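Malic enzyme (Entamoeba histolytica, PDB 3NV9) probably catalyses the oxidative decarboxylation of malate to pyruvate with NAD or NADP as electron acceptor. Local coordinates at residues A[423-427]-A[428-432]; A[336-340]-A[341-345]. All blocks are in the same frame, centred on the assembly; numbering follows the deposited sequence.

Contact 1: A[423-427]-A[428-432]. With SO4 (sulfate ion), chain I.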
# COMPACT_ATOMS: atom_id res chain seq x y z
N MET A 423 -8.67 20.83 15.81
CA MET A 423 -8.74 22.15 16.39
C MET A 423 -7.60 22.25 17.40
O MET A 423 -6.88 23.25 17.45
CB MET A 423 -10.10 22.36 17.09
CG MET A 423 -11.28 22.53 16.14
SD MET A 423 -11.11 23.84 14.90
CE MET A 423 -10.46 23.04 13.42
N GLN A 424 -7.50 21.19 18.20
CA GLN A 424 -6.40 20.98 19.12
C GLN A 424 -5.06 21.05 18.41
O GLN A 424 -4.15 21.70 18.91
CB GLN A 424 -6.56 19.68 19.92
CG GLN A 424 -5.67 19.62 21.14
CD GLN A 424 -6.05 20.66 22.22
OE1 GLN A 424 -7.12 20.61 22.85
NE2 GLN A 424 -5.16 21.60 22.45
N ALA A 425 -4.93 20.46 17.21
CA ALA A 425 -3.62 20.55 16.49
C ALA A 425 -3.29 22.02 16.19
O ALA A 425 -2.20 22.49 16.48
CB ALA A 425 -3.59 19.69 15.22
N ILE A 426 -4.26 22.74 15.61
CA ILE A 426 -4.15 24.22 15.47
C ILE A 426 -3.79 24.91 16.80
O ILE A 426 -2.85 25.70 16.84
CB ILE A 426 -5.44 24.85 14.87
CG1 ILE A 426 -5.71 24.23 13.49
CG2 ILE A 426 -5.31 26.41 14.84
CD1 ILE A 426 -7.03 24.60 12.92
N LYS A 427 -4.52 24.62 17.87
CA LYS A 427 -4.19 25.22 19.14
C LYS A 427 -2.76 24.87 19.66
O LYS A 427 -2.08 25.70 20.29
CB LYS A 427 -5.24 24.89 20.18
CG LYS A 427 -4.88 25.36 21.59
CD LYS A 427 -5.92 24.92 22.64
CE LYS A 427 -5.32 25.03 24.04
NZ LYS A 427 -6.38 25.39 25.03
N ASP A 428 -2.31 23.64 19.42
CA ASP A 428 -0.98 23.22 19.82
C ASP A 428 0.14 23.85 18.92
O ASP A 428 1.32 23.85 19.29
CB ASP A 428 -0.90 21.70 19.81
CG ASP A 428 -1.73 21.05 20.93
OD1 ASP A 428 -2.02 21.69 21.99
OD2 ASP A 428 -2.08 19.87 20.75
N GLY A 429 -0.24 24.36 17.75
CA GLY A 429 0.71 24.98 16.84
C GLY A 429 1.42 24.00 15.91
O GLY A 429 2.42 24.37 15.21
N VAL A 430 0.90 22.77 15.87
CA VAL A 430 1.45 21.76 14.97
C VAL A 430 0.74 21.64 13.61
O VAL A 430 1.24 20.95 12.71
CB VAL A 430 1.60 20.43 15.69
CG1 VAL A 430 2.41 20.66 16.96
CG2 VAL A 430 0.21 19.79 16.02
N ALA A 431 -0.39 22.33 13.45
CA ALA A 431 -1.13 22.29 12.18
C ALA A 431 -0.52 23.19 11.11
O ALA A 431 -0.11 24.31 11.39
CB ALA A 431 -2.60 22.62 12.38
N ARG A 432 -0.47 22.66 9.89
CA ARG A 432 0.05 23.35 8.72
C ARG A 432 -1.08 23.90 7.86
O ARG A 432 -0.86 24.56 6.85
CB ARG A 432 0.97 22.41 7.93
CG ARG A 432 2.31 22.12 8.68
CD ARG A 432 3.27 21.26 7.85
NE ARG A 432 2.91 19.84 7.94
CZ ARG A 432 3.74 18.81 7.74
NH1 ARG A 432 5.03 19.01 7.46
NH2 ARG A 432 3.26 17.57 7.86
S SO4 I . 6.26 22.99 6.43
O1 SO4 I . 5.24 23.68 7.23
O2 SO4 I . 6.26 23.61 5.10
O3 SO4 I . 7.57 23.13 7.07
O4 SO4 I . 5.97 21.57 6.31
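Ala425 meets Val430 and Ala431 on the inner side of a helix end, where the chain has just turned back on itself. Its CB lies 3.9 Å from Val430 CG2 and 4.2 Å from the CB of Ala431, which also comes close to Ile426 N and lies 3.7 Å from Ile426 CG1. Alanine suits position 425, a buried place where the CB also meets Met382 of helix 380-396; the branched Val430 packs against the same methionine. Val430 CG2 reaches Ala425 because chi1 of -53° sets it between the backbone N and the carbonyl carbon.

The backbone is as closely tied. Asp428 N makes the last ordinary helical bond, to Gln424 O (2.7 Å). Beyond it Val430 N donates to Ala425 O (3.2 Å) and Gly429 N to Ile426 O (3.1 Å), the latter from well above the carbonyl plane; a weak bond also runs from Gly429 N to Ala425 O.

Toward helix 380-396, Gln424, its chain bent at chi2, brings NE2 to Asp428 OD1 at 3.2 Å; the amide meets the carboxylate from above its plane, the two planes 32° apart. Asp428 is also held from outside, OD2 by Thr379 and OD1 by Asn381, so its acid group probably ties the helix end to the start of helix 380-396.

The solvent side is looser: Lys427 extends away from the turn, as befits an exposed lysine, and Gly429 is exposed too. Further on, Arg432 leads away to Asp187 O and Arg374 O, and its NH1 also bonds O4 of a sulfate, probably a crystallisation ion, at 3.0 Å; Arg376 binds the same ion.

Positive phi at Gly429 (85°), where a side chain would press on the preceding carbonyl oxygen, and the paired bonds back define a Schellman motif, here closing helix 413-428.

Contact 2: A[336-340]-A[341-345]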
# COMPACT_ATOMS: atom_id res chain seq x y z
N TYR A 336 -16.46 -11.86 33.81
CA TYR A 336 -17.32 -12.51 34.83
C TYR A 336 -16.51 -12.84 36.10
O TYR A 336 -17.07 -12.89 37.21
CB TYR A 336 -17.96 -13.82 34.31
CG TYR A 336 -17.04 -15.04 34.39
CD1 TYR A 336 -17.02 -15.87 35.52
CD2 TYR A 336 -16.17 -15.32 33.35
CE1 TYR A 336 -16.15 -17.00 35.60
CE2 TYR A 336 -15.31 -16.43 33.40
CZ TYR A 336 -15.30 -17.27 34.52
OH TYR A 336 -14.41 -18.31 34.53
N GLU A 337 -15.20 -13.10 35.93
CA GLU A 337 -14.32 -13.39 37.11
C GLU A 337 -14.12 -12.11 37.88
O GLU A 337 -14.22 -12.13 39.10
CB GLU A 337 -12.94 -13.90 36.72
CG GLU A 337 -12.93 -15.17 35.92
CD GLU A 337 -11.52 -15.61 35.59
OE1 GLU A 337 -11.04 -15.24 34.48
OE2 GLU A 337 -10.88 -16.30 36.45
N ALA A 338 -13.84 -11.00 37.17
CA ALA A 338 -13.72 -9.66 37.78
C ALA A 338 -15.03 -9.16 38.44
O ALA A 338 -14.99 -8.54 39.49
CB ALA A 338 -13.15 -8.60 36.78
N LYS A 339 -16.17 -9.46 37.83
CA LYS A 339 -17.48 -9.12 38.42
C LYS A 339 -17.75 -9.91 39.72
O LYS A 339 -18.17 -9.35 40.74
CB LYS A 339 -18.61 -9.32 37.40
CG LYS A 339 -18.71 -8.22 36.33
CD LYS A 339 -19.52 -6.99 36.80
CE LYS A 339 -19.25 -5.76 35.91
NZ LYS A 339 -20.02 -5.86 34.62
N GLU A 340 -17.50 -11.23 39.67
CA GLU A 340 -17.69 -12.11 40.80
C GLU A 340 -16.86 -11.61 41.95
O GLU A 340 -17.26 -11.74 43.07
CB GLU A 340 -17.21 -13.51 40.45
CG GLU A 340 -18.26 -14.37 39.81
CD GLU A 340 -17.75 -15.74 39.38
OE1 GLU A 340 -16.48 -15.97 39.30
OE2 GLU A 340 -18.65 -16.58 39.09
N ALA A 341 -15.68 -11.07 41.66
CA ALA A 341 -14.80 -10.53 42.69
C ALA A 341 -15.12 -9.08 43.15
O ALA A 341 -14.38 -8.52 43.94
CB ALA A 341 -13.36 -10.63 42.23
N GLY A 342 -16.18 -8.47 42.61
CA GLY A 342 -16.68 -7.18 43.09
C GLY A 342 -16.49 -5.98 42.18
O GLY A 342 -16.82 -4.87 42.56
N ALA A 343 -15.99 -6.20 40.96
CA ALA A 343 -15.69 -5.08 40.06
C ALA A 343 -17.01 -4.49 39.59
O ALA A 343 -17.97 -5.22 39.31
CB ALA A 343 -14.84 -5.53 38.89
N TYR A 344 -17.06 -3.17 39.52
CA TYR A 344 -18.30 -2.52 39.11
C TYR A 344 -18.34 -2.28 37.60
O TYR A 344 -19.39 -2.47 36.93
CB TYR A 344 -18.43 -1.22 39.88
CG TYR A 344 -19.72 -0.52 39.65
CD1 TYR A 344 -20.94 -1.09 40.04
CD2 TYR A 344 -19.74 0.71 39.06
CE1 TYR A 344 -22.14 -0.41 39.82
CE2 TYR A 344 -20.91 1.39 38.86
CZ TYR A 344 -22.09 0.84 39.22
OH TYR A 344 -23.23 1.57 38.97
N ILE A 345 -17.20 -1.84 37.08
CA ILE A 345 -16.94 -1.58 35.67
C ILE A 345 -15.69 -2.36 35.27
O ILE A 345 -14.65 -2.29 35.96
CB ILE A 345 -16.73 -0.09 35.42
CG1 ILE A 345 -18.03 0.70 35.67
CG2 ILE A 345 -16.15 0.21 34.03
CD1 ILE A 345 -17.80 2.16 35.86
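Lys339 folds back over the turn that follows its helix and lays its aliphatic chain along the carbonyls of Ala343 and Tyr344. From CB the chain leaves with CG beside the backbone N, and a bend at chi2 (-85°) swings it round toward the outgoing strand. CD then lies 3.4 Å from Ala343 O, and CE is equally near Tyr344 O, at 3.4 Å. A last bend at chi4 turns NZ to Asp402, with which it forms a salt bridge. A lysine suits this place: its methylenes line the backbone and its long reach delivers the charge to an acid beyond.

Beneath it the backbone closes the helix. Ala341 N donates to Glu337 O, Ala343 N to Ala338 O at 2.9 Å, and Gly342 N to Lys339 O, also at 2.9 Å but from high above the carbonyl plane. Gly342, with phi of 111°, makes the reversal, a Schellman motif. Packing is tight at Ala343, whose CB is 3.1 Å from Ala338 O and 4.1 Å from Ala338 CB; the small side chain of alanine suits such a place.

Ala338 and Ala343, with Ala341, rest on Ile314 of helix 311-315. Beyond them Ile345 packs on helix 193-213 and bonds through its backbone to Pro321 and Val323, so the turn carries the chain from helix 335-340 directly into strand 345-348, an outermost strand within this chain of the six-stranded sheet.

Contact 2 comes first along the chain and contact 1 some eighty residues later. Their centres are 41 Å apart and their nearest atoms about 25 Å, so they do not touch. Each ends a helix with the same glycine-centred reversal, but they lead to different places: 336-345 passes from helix 335-340 into strand 345-348, outermost within this chain in the Rossmann-type sheet, whereas 423-432 leaves helix 413-428 for the loop before helix 438-461. Helices 363-372 and 380-396 lie between them in sequence, the latter packing against contact 1. The chain thus uses the same helix-ending motif at two distant points, once beside the sheet and once among helices.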